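Local coordinates for protein pyruvate formate-lyase 2 (Archaeoglobus fulgidus, PDB 2F3O) that is of unknown function but, as a member of the glycyl radical enzyme family, probably acts as a lyase through an organic radical, at residues 123-135 / 496-509. Sequence-based numbering, arbitrary orientation.
Sequences TIEAFAFPLMPDI and RGSNVLSYANAEVK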
ATOM      1  N   THR A 123      20.112  17.290 -21.601  1.00 47.81           N
ATOM      2  CA  THR A 123      18.996  16.693 -22.315  1.00 46.92           C
ATOM      3  C   THR A 123      18.500  15.429 -21.637  1.00 46.20           C
ATOM      4  O   THR A 123      19.163  14.901 -20.748  1.00 45.86           O
ATOM      5  CB  THR A 123      19.370  16.278 -23.765  1.00 47.09           C
ATOM      6  OG1 THR A 123      20.288  15.173 -23.739  1.00 47.40           O
ATOM      7  CG2 THR A 123      19.953  17.425 -24.556  1.00 46.25           C
ATOM      8  N   ILE A 124      17.349  14.941 -22.104  1.00 45.14           N
ATOM      9  CA  ILE A 124      16.792  13.665 -21.680  1.00 44.22           C
ATOM     10  C   ILE A 124      17.792  12.555 -21.945  1.00 44.64           C
ATOM     11  O   ILE A 124      18.050  11.742 -21.068  1.00 44.66           O
ATOM     12  CB  ILE A 124      15.444  13.379 -22.387  1.00 43.85           C
ATOM     13  CG1 ILE A 124      14.446  14.477 -22.046  1.00 42.39           C
ATOM     14  CG2 ILE A 124      14.880  12.019 -22.005  1.00 42.52           C
ATOM     15  CD1 ILE A 124      13.106  14.313 -22.650  1.00 41.03           C
ATOM     16  N   GLU A 125      18.398  12.563 -23.130  1.00 44.99           N
ATOM     17  CA  GLU A 125      19.384  11.547 -23.510  1.00 45.41           C
ATOM     18  C   GLU A 125      20.636  11.517 -22.607  1.00 44.84           C
ATOM     19  O   GLU A 125      21.175  10.441 -22.317  1.00 44.76           O
ATOM     20  CB  GLU A 125      19.737  11.703 -24.989  1.00 45.71           C
ATOM     21  CG  GLU A 125      21.187  11.440 -25.366  1.00 49.03           C
ATOM     22  CD  GLU A 125      21.305  10.935 -26.795  1.00 53.51           C
ATOM     23  OE1 GLU A 125      20.247  10.888 -27.469  1.00 55.35           O
ATOM     24  OE2 GLU A 125      22.425  10.554 -27.227  1.00 54.23           O
ATOM     25  N   ALA A 126      21.056  12.687 -22.129  1.00 44.05           N
ATOM     26  CA  ALA A 126      22.162  12.787 -21.184  1.00 43.55           C
ATOM     27  C   ALA A 126      21.897  12.070 -19.847  1.00 43.41           C
ATOM     28  O   ALA A 126      22.811  11.482 -19.274  1.00 43.49           O
ATOM     29  CB  ALA A 126      22.515  14.228 -20.946  1.00 43.51           C
ATOM     30  N   PHE A 127      20.656  12.124 -19.362  1.00 43.11           N
ATOM     31  CA  PHE A 127      20.221  11.355 -18.187  1.00 42.60           C
ATOM     32  C   PHE A 127      20.247   9.877 -18.460  1.00 42.03           C
ATOM     33  O   PHE A 127      20.769   9.116 -17.674  1.00 42.17           O
ATOM     34  CB  PHE A 127      18.802  11.756 -17.750  1.00 42.99           C
ATOM     35  CG  PHE A 127      18.400  11.226 -16.388  1.00 43.29           C
ATOM     36  CD1 PHE A 127      18.461  12.042 -15.277  1.00 42.95           C
ATOM     37  CD2 PHE A 127      17.957   9.914 -16.224  1.00 43.68           C
ATOM     38  CE1 PHE A 127      18.081  11.571 -14.043  1.00 43.36           C
ATOM     39  CE2 PHE A 127      17.591   9.429 -14.992  1.00 43.25           C
ATOM     40  CZ  PHE A 127      17.649  10.259 -13.898  1.00 43.74           C
ATOM     41  N   ALA A 128      19.664   9.465 -19.566  1.00 41.55           N
ATOM     42  CA  ALA A 128      19.549   8.052 -19.839  1.00 41.23           C
ATOM     43  C   ALA A 128      20.835   7.355 -20.251  1.00 41.17           C
ATOM     44  O   ALA A 128      20.972   6.172 -20.008  1.00 41.11           O
ATOM     45  CB  ALA A 128      18.534   7.834 -20.856  1.00 41.27           C
ATOM     46  N   PHE A 129      21.766   8.069 -20.875  1.00 41.41           N
ATOM     47  CA  PHE A 129      22.981   7.415 -21.392  1.00 41.59           C
ATOM     48  C   PHE A 129      23.774   6.528 -20.416  1.00 41.31           C
ATOM     49  O   PHE A 129      24.034   5.366 -20.749  1.00 40.98           O
ATOM     50  CB  PHE A 129      23.925   8.381 -22.125  1.00 41.99           C
ATOM     51  CG  PHE A 129      25.018   7.677 -22.882  1.00 42.61           C
ATOM     52  CD1 PHE A 129      24.807   7.281 -24.210  1.00 43.50           C
ATOM     53  CD2 PHE A 129      26.248   7.391 -22.273  1.00 43.02           C
ATOM     54  CE1 PHE A 129      25.798   6.606 -24.932  1.00 43.82           C
ATOM     55  CE2 PHE A 129      27.252   6.717 -22.977  1.00 44.48           C
ATOM     56  CZ  PHE A 129      27.025   6.323 -24.319  1.00 43.97           C
ATOM     57  N   PRO A 130      24.142   7.044 -19.209  1.00 41.27           N
ATOM     58  CA  PRO A 130      25.002   6.174 -18.407  1.00 41.23           C
ATOM     59  C   PRO A 130      24.275   4.916 -17.942  1.00 41.64           C
ATOM     60  O   PRO A 130      24.920   3.961 -17.533  1.00 41.84           O
ATOM     61  CB  PRO A 130      25.366   7.060 -17.217  1.00 40.75           C
ATOM     62  CG  PRO A 130      24.291   8.008 -17.130  1.00 39.99           C
ATOM     63  CD  PRO A 130      23.872   8.311 -18.497  1.00 40.52           C
ATOM     64  N   LEU A 131      22.948   4.918 -18.080  1.00 41.89           N
ATOM     65  CA  LEU A 131      22.085   3.880 -17.565  1.00 41.94           C
ATOM     66  C   LEU A 131      21.719   2.863 -18.613  1.00 42.43           C
ATOM     67  O   LEU A 131      21.185   1.808 -18.277  1.00 42.21           O
ATOM     68  CB  LEU A 131      20.793   4.502 -17.063  1.00 41.89           C
ATOM     69  CG  LEU A 131      20.772   5.228 -15.737  1.00 40.91           C
ATOM     70  CD1 LEU A 131      19.384   5.786 -15.516  1.00 40.00           C
ATOM     71  CD2 LEU A 131      21.115   4.227 -14.687  1.00 41.13           C
ATOM     72  N   MET A 132      21.952   3.198 -19.880  1.00 43.34           N
ATOM     73  CA  MET A 132      21.726   2.252 -20.989  1.00 44.43           C
ATOM     74  C   MET A 132      22.742   2.403 -22.131  1.00 45.15           C
ATOM     75  O   MET A 132      22.344   2.519 -23.289  1.00 45.10           O
ATOM     76  CB  MET A 132      20.289   2.382 -21.546  1.00 44.12           C
ATOM     77  CG  MET A 132      19.920   3.802 -22.031  1.00 44.59           C
ATOM     78  SD  MET A 132      18.184   4.102 -22.408  1.00 44.86           S
ATOM     79  CE  MET A 132      18.058   3.710 -24.126  1.00 46.16           C
ATOM     80  N   PRO A 133      24.058   2.345 -21.829  1.00 45.95           N
ATOM     81  CA  PRO A 133      24.958   2.717 -22.901  1.00 46.70           C
ATOM     82  C   PRO A 133      24.949   1.684 -24.036  1.00 47.76           C
ATOM     83  O   PRO A 133      25.053   2.043 -25.214  1.00 48.42           O
ATOM     84  CB  PRO A 133      26.319   2.801 -22.204  1.00 46.39           C
ATOM     85  CG  PRO A 133      26.218   1.945 -21.040  1.00 45.73           C
ATOM     86  CD  PRO A 133      24.793   1.920 -20.622  1.00 46.18           C
ATOM     87  N   ASP A 134      24.735   0.427 -23.693  1.00 48.52           N
ATOM     88  CA  ASP A 134      24.648  -0.609 -24.683  1.00 49.58           C
ATOM     89  C   ASP A 134      23.425  -0.477 -25.588  1.00 50.35           C
ATOM     90  O   ASP A 134      23.472  -0.910 -26.722  1.00 50.93           O
ATOM     91  CB  ASP A 134      24.646  -1.963 -24.000  1.00 49.78           C
ATOM     92  CG  ASP A 134      23.411  -2.187 -23.144  1.00 50.41           C
ATOM     93  OD1 ASP A 134      22.854  -1.225 -22.557  1.00 50.59           O
ATOM     94  OD2 ASP A 134      22.993  -3.355 -23.057  1.00 51.20           O
ATOM     95  N   ILE A 135      22.341   0.123 -25.101  1.00 50.97           N
ATOM     96  CA  ILE A 135      21.144   0.286 -25.928  1.00 51.17           C
ATOM     97  C   ILE A 135      21.304   1.465 -26.894  1.00 51.68           C
ATOM     98  O   ILE A 135      21.020   1.326 -28.092  1.00 51.67           O
ATOM     99  CB  ILE A 135      19.867   0.390 -25.072  1.00 50.98           C
ATOM    100  CG1 ILE A 135      19.721  -0.884 -24.262  1.00 50.95           C
ATOM    101  CG2 ILE A 135      18.618   0.542 -25.937  1.00 50.43           C
ATOM    102  CD1 ILE A 135      18.353  -1.101 -23.747  1.00 50.62           C
ATOM    103  N   ARG A 496      13.476  -2.350 -21.784  1.00 40.25           N
ATOM    104  CA  ARG A 496      14.484  -1.792 -20.897  1.00 39.91           C
ATOM    105  C   ARG A 496      14.803  -0.349 -21.282  1.00 39.55           C
ATOM    106  O   ARG A 496      14.853   0.528 -20.422  1.00 39.83           O
ATOM    107  CB  ARG A 496      15.762  -2.630 -20.887  1.00 39.91           C
ATOM    108  CG  ARG A 496      16.822  -2.033 -19.979  1.00 40.86           C
ATOM    109  CD  ARG A 496      17.904  -3.028 -19.575  1.00 44.12           C
ATOM    110  NE  ARG A 496      19.136  -2.808 -20.322  1.00 44.37           N
ATOM    111  CZ  ARG A 496      19.509  -3.561 -21.347  1.00 44.41           C
ATOM    112  NH1 ARG A 496      20.625  -3.279 -21.987  1.00 42.53           N
ATOM    113  NH2 ARG A 496      18.756  -4.589 -21.736  1.00 44.63           N
ATOM    114  N   GLY A 497      14.977  -0.104 -22.577  1.00 38.83           N
ATOM    115  CA  GLY A 497      15.356   1.211 -23.050  1.00 38.32           C
ATOM    116  C   GLY A 497      14.291   2.261 -22.798  1.00 37.94           C
ATOM    117  O   GLY A 497      14.594   3.352 -22.323  1.00 38.28           O
ATOM    118  N   SER A 498      13.039   1.923 -23.071  1.00 36.86           N
ATOM    119  CA  SER A 498      11.979   2.889 -22.975  1.00 36.34           C
ATOM    120  C   SER A 498      11.709   3.232 -21.528  1.00 36.23           C
ATOM    121  O   SER A 498      11.337   4.352 -21.214  1.00 36.21           O
ATOM    122  CB  SER A 498      10.718   2.340 -23.616  1.00 36.48           C
ATOM    123  OG  SER A 498       9.580   3.099 -23.263  1.00 37.83           O
ATOM    124  N   ASN A 499      11.908   2.259 -20.650  1.00 36.13           N
ATOM    125  CA  ASN A 499      11.716   2.465 -19.231  1.00 35.98           C
ATOM    126  C   ASN A 499      12.761   3.381 -18.644  1.00 36.30           C
ATOM    127  O   ASN A 499      12.443   4.265 -17.842  1.00 36.47           O
ATOM    128  CB  ASN A 499      11.667   1.140 -18.504  1.00 35.51           C
ATOM    129  CG  ASN A 499      10.314   0.476 -18.629  1.00 36.55           C
ATOM    130  OD1 ASN A 499       9.328   1.147 -18.929  1.00 39.99           O
ATOM    131  ND2 ASN A 499      10.248  -0.829 -18.408  1.00 34.78           N
ATOM    132  N   VAL A 500      14.000   3.213 -19.080  1.00 36.51           N
ATOM    133  CA  VAL A 500      15.044   4.123 -18.650  1.00 36.91           C
ATOM    134  C   VAL A 500      14.701   5.526 -19.122  1.00 37.23           C
ATOM    135  O   VAL A 500      14.733   6.466 -18.346  1.00 37.83           O
ATOM    136  CB  VAL A 500      16.443   3.696 -19.144  1.00 37.04           C
ATOM    137  CG1 VAL A 500      17.475   4.765 -18.840  1.00 35.84           C
ATOM    138  CG2 VAL A 500      16.858   2.397 -18.491  1.00 37.12           C
ATOM    139  N   LEU A 501      14.284   5.646 -20.373  1.00 37.42           N
ATOM    140  CA  LEU A 501      13.882   6.932 -20.929  1.00 37.14           C
ATOM    141  C   LEU A 501      12.678   7.550 -20.217  1.00 37.33           C
ATOM    142  O   LEU A 501      12.586   8.777 -20.135  1.00 37.56           O
ATOM    143  CB  LEU A 501      13.576   6.777 -22.418  1.00 36.79           C
ATOM    144  CG  LEU A 501      14.630   7.147 -23.466  1.00 36.26           C
ATOM    145  CD1 LEU A 501      15.904   7.533 -22.820  1.00 34.07           C
ATOM    146  CD2 LEU A 501      14.860   6.028 -24.489  1.00 35.53           C
ATOM    147  N   SER A 502      11.761   6.715 -19.712  1.00 37.20           N
ATOM    148  CA  SER A 502      10.544   7.218 -19.068  1.00 37.15           C
ATOM    149  C   SER A 502      10.849   7.768 -17.687  1.00 37.19           C
ATOM    150  O   SER A 502      10.257   8.744 -17.228  1.00 36.91           O
ATOM    151  CB  SER A 502       9.463   6.149 -18.987  1.00 36.95           C
ATOM    152  OG  SER A 502       8.389   6.491 -19.854  1.00 37.38           O
ATOM    153  N   TYR A 503      11.797   7.122 -17.036  1.00 37.31           N
ATOM    154  CA  TYR A 503      12.353   7.616 -15.812  1.00 37.08           C
ATOM    155  C   TYR A 503      13.102   8.924 -16.113  1.00 36.92           C
ATOM    156  O   TYR A 503      12.994   9.901 -15.362  1.00 36.88           O
ATOM    157  CB  TYR A 503      13.255   6.533 -15.270  1.00 37.23           C
ATOM    158  CG  TYR A 503      14.104   6.884 -14.083  1.00 38.39           C
ATOM    159  CD1 TYR A 503      13.574   7.524 -12.961  1.00 38.53           C
ATOM    160  CD2 TYR A 503      15.442   6.506 -14.054  1.00 38.74           C
ATOM    161  CE1 TYR A 503      14.371   7.809 -11.871  1.00 38.64           C
ATOM    162  CE2 TYR A 503      16.240   6.784 -12.976  1.00 38.71           C
ATOM    163  CZ  TYR A 503      15.714   7.431 -11.884  1.00 39.00           C
ATOM    164  OH  TYR A 503      16.556   7.690 -10.814  1.00 39.51           O
ATOM    165  N   ALA A 504      13.809   8.954 -17.239  1.00 36.62           N
ATOM    166  CA  ALA A 504      14.584  10.126 -17.649  1.00 36.25           C
ATOM    167  C   ALA A 504      13.707  11.336 -17.910  1.00 36.23           C
ATOM    168  O   ALA A 504      14.072  12.455 -17.521  1.00 36.26           O
ATOM    169  CB  ALA A 504      15.428   9.818 -18.868  1.00 36.00           C
ATOM    170  N   ASN A 505      12.562  11.111 -18.559  1.00 35.96           N
ATOM    171  CA  ASN A 505      11.596  12.165 -18.784  1.00 35.91           C
ATOM    172  C   ASN A 505      11.073  12.688 -17.459  1.00 36.23           C
ATOM    173  O   ASN A 505      11.107  13.881 -17.206  1.00 36.48           O
ATOM    174  CB  ASN A 505      10.444  11.669 -19.635  1.00 36.05           C
ATOM    175  CG  ASN A 505      10.685  11.873 -21.129  1.00 37.25           C
ATOM    176  OD1 ASN A 505      10.203  12.861 -21.713  1.00 37.65           O
ATOM    177  ND2 ASN A 505      11.414  10.933 -21.763  1.00 34.77           N
ATOM    178  N   ALA A 506      10.656  11.783 -16.578  1.00 36.41           N
ATOM    179  CA  ALA A 506      10.158  12.148 -15.245  1.00 36.02           C
ATOM    180  C   ALA A 506      11.136  13.004 -14.471  1.00 35.81           C
ATOM    181  O   ALA A 506      10.731  13.843 -13.674  1.00 36.08           O
ATOM    182  CB  ALA A 506       9.818  10.910 -14.442  1.00 36.01           C
ATOM    183  N   GLU A 507      12.419  12.812 -14.729  1.00 35.41           N
ATOM    184  CA  GLU A 507      13.422  13.519 -13.976  1.00 35.48           C
ATOM    185  C   GLU A 507      13.851  14.836 -14.566  1.00 35.06           C
ATOM    186  O   GLU A 507      14.095  15.772 -13.813  1.00 35.42           O
ATOM    187  CB  GLU A 507      14.639  12.643 -13.760  1.00 35.71           C
ATOM    188  CG  GLU A 507      14.391  11.524 -12.790  1.00 37.42           C
ATOM    189  CD  GLU A 507      14.066  12.026 -11.400  1.00 39.52           C
ATOM    190  OE1 GLU A 507      14.911  12.727 -10.801  1.00 39.91           O
ATOM    191  OE2 GLU A 507      12.968  11.700 -10.895  1.00 40.65           O
ATOM    192  N   VAL A 508      13.966  14.929 -15.891  1.00 34.56           N
ATOM    193  CA  VAL A 508      14.512  16.163 -16.492  1.00 34.21           C
ATOM    194  C   VAL A 508      13.528  16.959 -17.339  1.00 34.04           C
ATOM    195  O   VAL A 508      13.818  18.076 -17.759  1.00 34.26           O
ATOM    196  CB  VAL A 508      15.818  15.920 -17.306  1.00 34.18           C
ATOM    197  CG1 VAL A 508      16.622  14.765 -16.730  1.00 33.73           C
ATOM    198  CG2 VAL A 508      15.514  15.674 -18.770  1.00 33.67           C
ATOM    199  N   LYS A 509      12.359  16.381 -17.575  1.00 33.91           N
ATOM    200  CA  LYS A 509      11.327  17.006 -18.382  1.00 33.68           C
ATOM    201  C   LYS A 509       9.952  16.580 -17.859  1.00 33.50           C
ATOM    202  O   LYS A 509       9.205  15.845 -18.533  1.00 33.23           O
ATOM    203  CB  LYS A 509      11.535  16.593 -19.849  1.00 34.05           C
ATOM    204  CG  LYS A 509      10.517  17.066 -20.898  1.00 34.19           C
ATOM    205  CD  LYS A 509      10.671  18.498 -21.194  1.00 34.78           C
ATOM    206  CE  LYS A 509       9.749  18.888 -22.309  1.00 35.40           C
ATOM    207  NZ  LYS A 509       9.341  20.309 -22.132  1.00 35.70           N
TER
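F127 and Y503 make an edge-to-face aromatic pair: the ring planes stand at 84° with centroids 5.2 Å apart, and the CE2–CZ edge of F127 meets one face of Y503. The F127 torsion (chi1 -168°, CG anti to the backbone N) carries its ring across to helix 477-508, where it fills a hole bounded by Y503, A504, E507 and V508. F127 CE1 lies 3.6 Å from E507 CB, so the methylene part of E507 lines the hole, while its carboxylate forms a salt bridge with R530.

I124 is the second knob, set among L501, A504, N505 and V508, with its CG1 3.6 Å from V508 CG2. Its CD1 reaches the amide of N505, whose ND2 comes from above the L501 carbonyl plane to bond L501 O (2.9 Å) and also bonds E149 O. Further along, V500 CG1 touches A128, L131 and M132; the M132 sulfur, SD, is also 3.7 Å from G497 O.

At the R496 end of the contact, D134 OD2 forms a salt bridge with R496 NH1 (2.6 Å) at the guanidinium edge, near its plane, while I135 CD1 covers one face over its centre.

The short axes of 124-128 and 496-508 pass 8.7 Å apart at 122°. Two knobs-into-holes at this largely buried crossing show interlocked helix–helix packing, joining helix 124-128 and the start of helix 133-140 to the C-terminal part of helix 477-508 in the pyruvate formate-lyase-like fold.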